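Local coordinates for ATP phosphoribosyltransferase regulatory subunit (Bacillus halodurans, PDB 3OD1), which is probably required, together with HisG, for the first step of histidine biosynthesis and may let histidine exert feedback control on ATP phosphoribosyltransferase activity, at residues L71-Q74 / T78-L81; D142-A147 / E257-S262; L174-D177 / N181-R184; V366-A371 / D377-N382. One frame throughout, in Å; residues are numbered along the deposited sequence.

Contact 1. Residues L71-Q74 / T78-L81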
loop_
_atom_site.group_PDB
_atom_site.type_symbol
_atom_site.label_atom_id
_atom_site.label_comp_id
_atom_site.label_asym_id
_atom_site.label_seq_id
_atom_site.Cartn_x
_atom_site.Cartn_y
_atom_site.Cartn_z
ATOM N N LEU B 71 5.261 17.072 -10.486
ATOM C CA LEU B 71 4.599 16.883 -11.780
ATOM C C LEU B 71 3.529 17.941 -11.967
ATOM O O LEU B 71 2.997 18.478 -10.992
ATOM C CB LEU B 71 3.944 15.493 -11.883
ATOM C CG LEU B 71 2.913 15.187 -10.789
ATOM C CD1 LEU B 71 1.658 14.521 -11.358
ATOM C CD2 LEU B 71 3.547 14.357 -9.670
ATOM N N LEU B 72 3.195 18.229 -13.222
ATOM C CA LEU B 72 2.063 19.104 -13.529
ATOM C C LEU B 72 0.763 18.329 -13.723
ATOM O O LEU B 72 0.742 17.280 -14.384
ATOM C CB LEU B 72 2.336 19.916 -14.792
ATOM C CG LEU B 72 3.543 20.852 -14.763
ATOM C CD1 LEU B 72 3.650 21.561 -16.106
ATOM C CD2 LEU B 72 3.416 21.856 -13.626
ATOM N N ASP B 73 -0.325 18.846 -13.157
ATOM C CA ASP B 73 -1.628 18.275 -13.447
ATOM C C ASP B 73 -2.129 18.868 -14.760
ATOM O O ASP B 73 -1.407 19.611 -15.427
ATOM C CB ASP B 73 -2.623 18.461 -12.296
ATOM C CG ASP B 73 -2.977 19.912 -12.034
ATOM O OD1 ASP B 73 -2.745 20.771 -12.909
ATOM O OD2 ASP B 73 -3.507 20.189 -10.937
ATOM N N GLN B 74 -3.351 18.524 -15.139
ATOM C CA GLN B 74 -3.876 18.925 -16.441
ATOM C C GLN B 74 -4.390 20.365 -16.429
ATOM O O GLN B 74 -4.798 20.893 -17.459
ATOM C CB GLN B 74 -4.966 17.949 -16.901
ATOM C CG GLN B 74 -4.485 16.501 -16.989
ATOM C CD GLN B 74 -3.274 16.339 -17.898
ATOM O OE1 GLN B 74 -2.290 15.695 -17.534
ATOM N NE2 GLN B 74 -3.342 16.927 -19.088
ATOM N N THR B 78 1.253 22.484 -10.051
ATOM C CA THR B 78 2.316 21.555 -9.694
ATOM C C THR B 78 1.893 20.713 -8.505
ATOM O O THR B 78 1.534 21.244 -7.448
ATOM C CB THR B 78 3.619 22.278 -9.336
ATOM O OG1 THR B 78 3.978 23.177 -10.396
ATOM C CG2 THR B 78 4.739 21.260 -9.117
ATOM N N LEU B 79 1.922 19.398 -8.691
ATOM C CA LEU B 79 1.675 18.469 -7.606
ATOM C C LEU B 79 2.986 17.769 -7.265
ATOM O O LEU B 79 3.945 17.820 -8.039
ATOM C CB LEU B 79 0.610 17.435 -8.009
ATOM C CG LEU B 79 -0.712 17.978 -8.587
ATOM C CD1 LEU B 79 -1.696 16.842 -8.868
ATOM C CD2 LEU B 79 -1.355 19.030 -7.675
ATOM N N VAL B 80 3.023 17.125 -6.104
ATOM C CA VAL B 80 4.101 16.217 -5.769
ATOM C C VAL B 80 3.515 14.843 -5.474
ATOM O O VAL B 80 2.386 14.733 -4.993
ATOM C CB VAL B 80 4.915 16.695 -4.542
ATOM C CG1 VAL B 80 5.519 18.057 -4.803
ATOM C CG2 VAL B 80 4.048 16.724 -3.295
ATOM N N LEU B 81 4.268 13.802 -5.813
ATOM C CA LEU B 81 4.039 12.488 -5.242
ATOM C C LEU B 81 4.522 12.620 -3.809
ATOM O O LEU B 81 5.626 13.103 -3.574
ATOM C CB LEU B 81 4.832 11.428 -6.013
ATOM C CG LEU B 81 4.341 11.175 -7.448
ATOM C CD1 LEU B 81 5.202 10.143 -8.210
ATOM C CD2 LEU B 81 2.872 10.736 -7.444
#
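Leu71 and Leu79 face each other as the antiparallel hydrogen-bonded pair of a beta hairpin, whose strands 69-72 and 78-81 form part of a small three-stranded antiparallel sheet. Each of the two leucines gives its N-H to the carbonyl of the other: Leu79 N reaches Leu71 O at 2.7 Å, and Leu71 N reaches Leu79 O at 2.9 Å. Leu71 O also takes a CA-H contact from Thr78, so this one oxygen is approached from two neighbouring residues. The far edge of strand 78-81 is satisfied by strand 51-53 and the start of helix 54-60: Val80 bonds through its backbone with Glu52, and Thr78 with Tyr54.

On the face shared by the two paired leucines, Leu71 CG stands between its backbone N and carbonyl carbon (chi1 57°), which brings Leu71 CD2 to 4.0 Å from Leu81 CG, the side chains crossing at about a right angle. Past the paired residues, Asp73 turns its carboxylate back into the connecting loop, where OD1 accepts from the backbone N of both Gln75 and Asn77. That leaves Asp73 CB to pack on Leu79 CD1 at 3.9 Å. Leu71 also meets Leu71 of the second subunit, which places the hairpin at the dimer interface. On the face carrying Leu72 and Thr78, the methyl Leu72 CD2 lies 3.5 Å from Thr78 OG1.

Contact 2. Residues D142-A147 / E257-S262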
loop_
_atom_site.group_PDB
_atom_site.type_symbol
_atom_site.label_atom_id
_atom_site.label_comp_id
_atom_site.label_asym_id
_atom_site.label_seq_id
_atom_site.Cartn_x
_atom_site.Cartn_y
_atom_site.Cartn_z
ATOM N N ASP B 142 8.388 12.294 24.347
ATOM C CA ASP B 142 9.714 12.074 23.751
ATOM C C ASP B 142 10.166 10.619 23.947
ATOM O O ASP B 142 10.565 9.945 23.003
ATOM C CB ASP B 142 10.755 12.995 24.391
ATOM C CG ASP B 142 10.645 14.442 23.923
ATOM O OD1 ASP B 142 9.937 14.720 22.934
ATOM O OD2 ASP B 142 11.299 15.299 24.551
ATOM N N GLY B 143 10.103 10.145 25.188
ATOM C CA GLY B 143 10.503 8.782 25.510
ATOM C C GLY B 143 9.605 7.737 24.883
ATOM O O GLY B 143 10.076 6.686 24.442
ATOM N N GLU B 144 8.306 8.024 24.832
ATOM C CA GLU B 144 7.343 7.093 24.237
ATOM C C GLU B 144 7.654 6.748 22.777
ATOM O O GLU B 144 7.701 5.578 22.422
ATOM C CB GLU B 144 5.910 7.626 24.347
ATOM C CG GLU B 144 4.855 6.724 23.674
ATOM C CD GLU B 144 3.466 7.361 23.633
ATOM O OE1 GLU B 144 3.172 8.241 24.476
ATOM O OE2 GLU B 144 2.671 7.001 22.740
ATOM N N VAL B 145 7.850 7.746 21.923
ATOM C CA VAL B 145 8.080 7.423 20.512
ATOM C C VAL B 145 9.390 6.660 20.301
ATOM O O VAL B 145 9.478 5.826 19.411
ATOM C CB VAL B 145 8.010 8.661 19.578
ATOM C CG1 VAL B 145 6.631 9.315 19.663
ATOM C CG2 VAL B 145 9.107 9.653 19.916
ATOM N N ILE B 146 10.405 6.936 21.114
ATOM C CA ILE B 146 11.671 6.222 20.972
ATOM C C ILE B 146 11.526 4.792 21.486
ATOM O O ILE B 146 11.975 3.850 20.834
ATOM C CB ILE B 146 12.831 6.945 21.700
ATOM C CG1 ILE B 146 13.162 8.275 20.995
ATOM C CG2 ILE B 146 14.047 6.045 21.765
ATOM C CD1 ILE B 146 14.190 9.147 21.747
ATOM N N ALA B 147 10.878 4.644 22.641
ATOM C CA ALA B 147 10.621 3.339 23.239
ATOM C C ALA B 147 9.736 2.461 22.358
ATOM O O ALA B 147 9.937 1.254 22.282
ATOM C CB ALA B 147 10.011 3.498 24.636
ATOM N N GLU B 257 14.863 4.674 30.652
ATOM C CA GLU B 257 15.222 3.704 31.683
ATOM C C GLU B 257 13.964 3.037 32.215
ATOM O O GLU B 257 13.906 1.816 32.343
ATOM C CB GLU B 257 15.983 4.378 32.836
ATOM C CG GLU B 257 17.369 4.884 32.457
ATOM C CD GLU B 257 18.188 5.297 33.667
ATOM O OE1 GLU B 257 17.802 6.266 34.356
ATOM O OE2 GLU B 257 19.220 4.646 33.927
ATOM N N SER B 258 12.952 3.844 32.520
ATOM C CA SER B 258 11.686 3.306 32.998
ATOM C C SER B 258 11.104 2.334 31.990
ATOM O O SER B 258 10.528 1.311 32.369
ATOM C CB SER B 258 10.693 4.430 33.291
ATOM O OG SER B 258 11.189 5.246 34.332
ATOM N N TYR B 259 11.248 2.645 30.704
ATOM C CA TYR B 259 10.814 1.710 29.667
ATOM C C TYR B 259 11.743 0.511 29.503
ATOM O O TYR B 259 11.473 -0.369 28.692
ATOM C CB TYR B 259 10.687 2.394 28.306
ATOM C CG TYR B 259 9.404 3.160 28.091
ATOM C CD1 TYR B 259 8.219 2.506 27.773
ATOM C CD2 TYR B 259 9.389 4.550 28.157
ATOM C CE1 TYR B 259 7.037 3.222 27.557
ATOM C CE2 TYR B 259 8.230 5.266 27.939
ATOM C CZ TYR B 259 7.056 4.602 27.638
ATOM O OH TYR B 259 5.902 5.329 27.429
ATOM N N GLY B 260 12.846 0.483 30.240
ATOM C CA GLY B 260 13.815 -0.585 30.075
ATOM C C GLY B 260 14.403 -0.605 28.671
ATOM O O GLY B 260 14.754 -1.666 28.153
ATOM N N ALA B 261 14.515 0.575 28.059
ATOM C CA ALA B 261 15.024 0.699 26.696
ATOM C C ALA B 261 16.436 1.265 26.688
ATOM O O ALA B 261 17.022 1.490 25.631
ATOM C CB ALA B 261 14.099 1.579 25.858
ATOM N N SER B 262 16.982 1.459 27.879
ATOM C CA SER B 262 18.241 2.163 28.067
ATOM C C SER B 262 19.418 1.530 27.332
ATOM O O SER B 262 20.269 2.236 26.778
ATOM C CB SER B 262 18.556 2.247 29.560
ATOM O OG SER B 262 19.320 3.392 29.830
#
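A first torsion of -81° sets the ring of Tyr259 beside its own backbone N, anti to the carbonyl carbon, and from there it reaches across to helix 139-155. Ala147 answers with a single methyl. Its CB stands over one face of the ring, 3.7 Å from the centroid and only 19° off the ring normal, a CH-pi contact displaced toward the CG end, where Ala147 CB and Tyr259 CG are 3.5 Å apart. Farther along the ring, Tyr259 CE2 approaches the backbone of Gly143 obliquely, 4.2 Å from its C atom. The hydroxyl end rests against aliphatic carbon, with Tyr259 OH 3.8 Å from Glu144 CB.

Glu144 sends its extended chain away from the ring. Its carboxylate is engaged by Tyr43 OH through OE2 and by Arg105 through a salt bridge at OE1, so the tyrosine meets the stem of this side chain and not its charge. Were Tyr259 replaced by an alanine, the Ala147 methyl would probably lose its aromatic partner and a gap would open beside Gly143. Tyr259 also packs on Ile352 of the second subunit, so the same ring lies at the subunit boundary.

Just behind the ring the chain turns sharply: Gly260, with positive phi, is the first residue to leave the helical conformation, and two bonds run back into the last turn, Gly260 N to Glu257 O being one of them. Helix 240-258 ends in this Schellman motif, with the tyrosine laid against a neighbouring helix.

Contact 3. Residues L174-D177 / N181-R184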
loop_
_atom_site.group_PDB
_atom_site.type_symbol
_atom_site.label_atom_id
_atom_site.label_comp_id
_atom_site.label_asym_id
_atom_site.label_seq_id
_atom_site.Cartn_x
_atom_site.Cartn_y
_atom_site.Cartn_z
ATOM N N LEU B 174 24.873 26.310 21.630
ATOM C CA LEU B 174 26.328 26.338 21.657
ATOM C C LEU B 174 26.899 27.134 20.490
ATOM O O LEU B 174 27.725 28.026 20.687
ATOM C CB LEU B 174 26.906 24.922 21.647
ATOM C CG LEU B 174 28.438 24.849 21.613
ATOM C CD1 LEU B 174 29.075 25.604 22.805
ATOM C CD2 LEU B 174 28.912 23.400 21.561
ATOM N N LEU B 175 26.466 26.804 19.277
ATOM C CA LEU B 175 26.944 27.508 18.092
ATOM C C LEU B 175 26.717 29.020 18.216
ATOM O O LEU B 175 27.656 29.803 18.076
ATOM C CB LEU B 175 26.271 26.959 16.833
ATOM C CG LEU B 175 27.060 25.834 16.154
ATOM C CD1 LEU B 175 27.874 25.032 17.180
ATOM C CD2 LEU B 175 26.151 24.956 15.315
HETATM N N MSE B 176 25.474 29.420 18.485
HETATM C CA MSE B 176 25.140 30.836 18.664
HETATM C C MSE B 176 25.996 31.501 19.727
HETATM O O MSE B 176 26.597 32.558 19.492
HETATM C CB MSE B 176 23.671 31.017 19.042
HETATM C CG MSE B 176 22.730 30.967 17.863
HETATM SE SE MSE B 176 23.133 32.304 16.501
HETATM C CE MSE B 176 22.165 31.456 15.041
ATOM N N ASP B 177 26.044 30.900 20.907
ATOM C CA ASP B 177 26.725 31.559 22.004
ATOM C C ASP B 177 28.177 31.848 21.651
ATOM O O ASP B 177 28.784 32.769 22.207
ATOM C CB ASP B 177 26.644 30.747 23.290
ATOM C CG ASP B 177 27.009 31.574 24.497
ATOM O OD1 ASP B 177 26.309 32.576 24.753
ATOM O OD2 ASP B 177 27.993 31.231 25.174
ATOM N N ASN B 181 26.289 34.945 15.382
ATOM C CA ASN B 181 25.679 35.345 14.118
ATOM C C ASN B 181 24.987 34.166 13.447
ATOM O O ASN B 181 25.599 33.119 13.246
ATOM C CB ASN B 181 26.739 35.938 13.185
ATOM C CG ASN B 181 26.147 36.545 11.927
ATOM O OD1 ASN B 181 25.014 36.248 11.548
ATOM N ND2 ASN B 181 26.918 37.406 11.269
ATOM N N GLU B 182 23.715 34.342 13.103
ATOM C CA GLU B 182 22.929 33.282 12.479
ATOM C C GLU B 182 23.629 32.687 11.260
ATOM O O GLU B 182 23.552 31.482 11.013
ATOM C CB GLU B 182 21.546 33.804 12.084
ATOM C CG GLU B 182 20.620 32.749 11.500
ATOM C CD GLU B 182 19.973 31.887 12.566
ATOM O OE1 GLU B 182 19.793 32.386 13.699
ATOM O OE2 GLU B 182 19.639 30.717 12.267
ATOM N N GLN B 183 24.314 33.538 10.506
ATOM C CA GLN B 183 24.984 33.108 9.285
ATOM C C GLN B 183 26.229 32.297 9.615
ATOM O O GLN B 183 26.502 31.280 8.979
ATOM C CB GLN B 183 25.347 34.313 8.413
ATOM C CG GLN B 183 24.397 35.497 8.557
ATOM C CD GLN B 183 22.932 35.094 8.513
ATOM O OE1 GLN B 183 22.551 34.148 7.820
ATOM N NE2 GLN B 183 22.100 35.817 9.258
ATOM N N ARG B 184 26.980 32.754 10.612
ATOM C CA ARG B 184 28.169 32.041 11.063
ATOM C C ARG B 184 27.770 30.683 11.644
ATOM O O ARG B 184 28.453 29.680 11.434
ATOM C CB ARG B 184 28.938 32.860 12.107
ATOM C CG ARG B 184 29.339 34.265 11.650
ATOM C CD ARG B 184 30.072 35.040 12.757
ATOM N NE ARG B 184 31.475 34.641 12.888
ATOM C CZ ARG B 184 32.202 34.781 13.996
ATOM N NH1 ARG B 184 33.473 34.390 14.016
ATOM N NH2 ARG B 184 31.662 35.307 15.089
#
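Met176, a selenomethionine here, extends across the short turn between two successive helices and lays its end against the first residues of the second. The chain is bent at chi2 (-58°), which carries the selenium over the peptide that joins Asn181 to Glu182: Met176 SE lies 4.0 Å from Asn181 C and equally far from Glu182 N. The two long side chains, Met176 and Glu182, slant across one another. The placement of the terminal methyl of Met176 is doubtful, because the model brings it too close to the Glu182 carboxylate, and the contact rests on the selenium.

The arrangement is one of two consecutive helices, 168-179 and 182-193, joined by a short turn, with Asn181 the N-cap of the second. Its CG stands anti to the backbone N (chi1 -172°), and Asn181 OD1 accepts from Gln183 N at 3.0 Å, the N-H coming from above the amide plane, 51° out of it. Asn181 CB itself points away from helix 168-179. Met176 also packs on Ala185, one turn further along helix 182-193. Arg184 ties the helices together from another position, NH2 donating to the backbone O of Val179.

Contact 4. Residues V366-A371 / D377-N382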
loop_
_atom_site.group_PDB
_atom_site.type_symbol
_atom_site.label_atom_id
_atom_site.label_comp_id
_atom_site.label_asym_id
_atom_site.label_seq_id
_atom_site.Cartn_x
_atom_site.Cartn_y
_atom_site.Cartn_z
ATOM N N VAL B 366 -2.749 -25.229 -4.015
ATOM C CA VAL B 366 -2.966 -24.956 -5.423
ATOM C C VAL B 366 -3.731 -26.150 -6.003
ATOM O O VAL B 366 -3.250 -27.280 -5.963
ATOM C CB VAL B 366 -1.640 -24.760 -6.183
ATOM C CG1 VAL B 366 -1.882 -24.732 -7.692
ATOM C CG2 VAL B 366 -0.950 -23.476 -5.741
ATOM N N LEU B 367 -4.940 -25.895 -6.500
ATOM C CA LEU B 367 -5.773 -26.936 -7.104
ATOM C C LEU B 367 -5.643 -26.779 -8.615
ATOM O O LEU B 367 -6.059 -25.769 -9.173
ATOM C CB LEU B 367 -7.222 -26.751 -6.661
ATOM C CG LEU B 367 -8.285 -27.735 -7.154
ATOM C CD1 LEU B 367 -7.964 -29.167 -6.772
ATOM C CD2 LEU B 367 -9.630 -27.307 -6.591
ATOM N N GLN B 368 -4.995 -27.748 -9.253
ATOM C CA GLN B 368 -4.538 -27.584 -10.624
ATOM C C GLN B 368 -5.010 -28.710 -11.556
ATOM O O GLN B 368 -4.678 -29.895 -11.366
ATOM C CB GLN B 368 -3.013 -27.495 -10.663
ATOM C CG GLN B 368 -2.460 -27.390 -12.064
ATOM C CD GLN B 368 -2.836 -26.077 -12.727
ATOM O OE1 GLN B 368 -2.559 -25.001 -12.202
ATOM N NE2 GLN B 368 -3.476 -26.161 -13.882
ATOM N N ASP B 369 -5.798 -28.316 -12.554
ATOM C CA ASP B 369 -6.187 -29.190 -13.658
ATOM C C ASP B 369 -4.958 -29.559 -14.451
ATOM O O ASP B 369 -4.228 -28.698 -14.951
ATOM C CB ASP B 369 -7.203 -28.473 -14.559
ATOM C CG ASP B 369 -7.836 -29.393 -15.602
ATOM O OD1 ASP B 369 -7.165 -30.339 -16.087
ATOM O OD2 ASP B 369 -9.013 -29.144 -15.953
ATOM N N LEU B 370 -4.710 -30.856 -14.562
ATOM C CA LEU B 370 -3.495 -31.319 -15.201
ATOM C C LEU B 370 -3.464 -30.886 -16.671
ATOM O O LEU B 370 -2.400 -30.629 -17.231
ATOM C CB LEU B 370 -3.391 -32.834 -15.072
ATOM C CG LEU B 370 -2.111 -33.449 -15.611
ATOM C CD1 LEU B 370 -0.985 -33.237 -14.613
ATOM C CD2 LEU B 370 -2.337 -34.931 -15.870
ATOM N N ALA B 371 -4.636 -30.798 -17.289
ATOM C CA ALA B 371 -4.715 -30.323 -18.667
ATOM C C ALA B 371 -4.178 -28.887 -18.828
ATOM O O ALA B 371 -3.895 -28.443 -19.938
ATOM C CB ALA B 371 -6.137 -30.424 -19.167
ATOM N N ASP B 377 6.262 -32.246 -14.305
ATOM C CA ASP B 377 7.446 -32.616 -13.523
ATOM C C ASP B 377 8.047 -31.396 -12.829
ATOM O O ASP B 377 8.459 -31.465 -11.664
ATOM C CB ASP B 377 8.527 -33.230 -14.416
ATOM C CG ASP B 377 8.227 -34.660 -14.811
ATOM O OD1 ASP B 377 7.292 -35.268 -14.239
ATOM O OD2 ASP B 377 8.945 -35.177 -15.696
ATOM N N ALA B 378 8.140 -30.290 -13.561
ATOM C CA ALA B 378 8.701 -29.077 -12.991
ATOM C C ALA B 378 7.760 -28.562 -11.918
ATOM O O ALA B 378 8.185 -28.261 -10.795
ATOM C CB ALA B 378 8.924 -28.019 -14.058
HETATM N N MSE B 379 6.474 -28.470 -12.252
HETATM C CA MSE B 379 5.519 -27.981 -11.267
HETATM C C MSE B 379 5.526 -28.839 -9.997
HETATM O O MSE B 379 5.713 -28.329 -8.884
HETATM C CB MSE B 379 4.108 -27.894 -11.840
HETATM C CG MSE B 379 3.210 -27.008 -10.998
HETATM SE SE MSE B 379 1.368 -27.168 -11.517
HETATM C CE MSE B 379 0.587 -25.877 -10.266
ATOM N N SER B 380 5.349 -30.143 -10.172
ATOM C CA SER B 380 5.249 -31.047 -9.039
ATOM C C SER B 380 6.547 -31.063 -8.234
ATOM O O SER B 380 6.545 -31.388 -7.050
ATOM C CB SER B 380 4.901 -32.464 -9.503
ATOM O OG SER B 380 6.041 -33.113 -10.030
ATOM N N SER B 381 7.652 -30.716 -8.887
ATOM C CA SER B 381 8.940 -30.625 -8.212
ATOM C C SER B 381 9.010 -29.401 -7.315
ATOM O O SER B 381 9.668 -29.429 -6.276
ATOM C CB SER B 381 10.087 -30.567 -9.221
ATOM O OG SER B 381 10.365 -31.849 -9.754
ATOM N N ASN B 382 8.333 -28.330 -7.719
ATOM C CA ASN B 382 8.481 -27.036 -7.049
ATOM C C ASN B 382 7.464 -26.737 -5.957
ATOM O O ASN B 382 7.448 -25.642 -5.406
ATOM C CB ASN B 382 8.510 -25.895 -8.068
ATOM C CG ASN B 382 9.819 -25.842 -8.830
ATOM O OD1 ASN B 382 10.729 -25.101 -8.463
ATOM N ND2 ASN B 382 9.932 -26.647 -9.884
#
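Met379, present as selenomethionine, drives an extended side chain from helix 376-381 onto strand 365-369, and everything close happens at its far end. Met379 CE meets Val366 CG1 at 3.7 Å, the two side chains reaching toward each other tip to tip. The same methyl touches Gln368, whose chain crosses obliquely: Gln368 CG lies 3.9 Å from Met379 SE, and Gln368 OE1 is 3.8 Å from Met379 CE. The bend at chi2 (67°) turns the amide of Gln368 along its own strand toward the next residue, where Gln368 NE2 donates to Asp369 O at 2.9 Å, a nearly straight bond.

Strand 365-369 is an edge, within the chain, of the three-stranded parallel sheet of the C-terminal HisZ domain; the helix lies in its beta-alpha-beta crossover to strand 385-389, with 339-343 between the two strands. Val373 and Cys340 add to the buried packing round Met379. By contrast, the helix side turned from the strand is exposed at Asp377 and Ser381, where Ser381 N and OG approach Asp377 O from opposite faces of its carbonyl plane. Past the strand, Asp369 OD1 accepts from Ala371 N in an Asx turn.

Gln368 also serves the dimer, NE2 bonding Asp136 and OE1 Arg105 of the second subunit. A leucine in its place would probably leave those two residues without these amide partners and Asp369 O without its side-chain donor. The chemistry is therefore two-sided: the aliphatic stem of Gln368 packs against the end of Met379, while its buried amide is spent on the strand and on the neighbouring subunit.

Contacts 1, 2 and 3 all fall in the histidyl-tRNA synthetase-like part of the chain, whereas contact 4 belongs to the C-terminal HisZ domain, with its centre about 70 Å from that of contact 3. No two of them touch; the nearest atoms of contacts 2 and 3 are about 18 Å apart, and residues 174-184 fall within the span between the two segments of contact 2. The dimer links contacts 2 and 4 despite a separation of 52 Å between centres in one chain: Leu367 packs on Tyr259 of the second subunit, and Arg105, salt-bridged to Glu144 in its own chain, bonds Gln368 of the other. Contact 1 meets the partner elsewhere, 40 Å from contact 2 between centres.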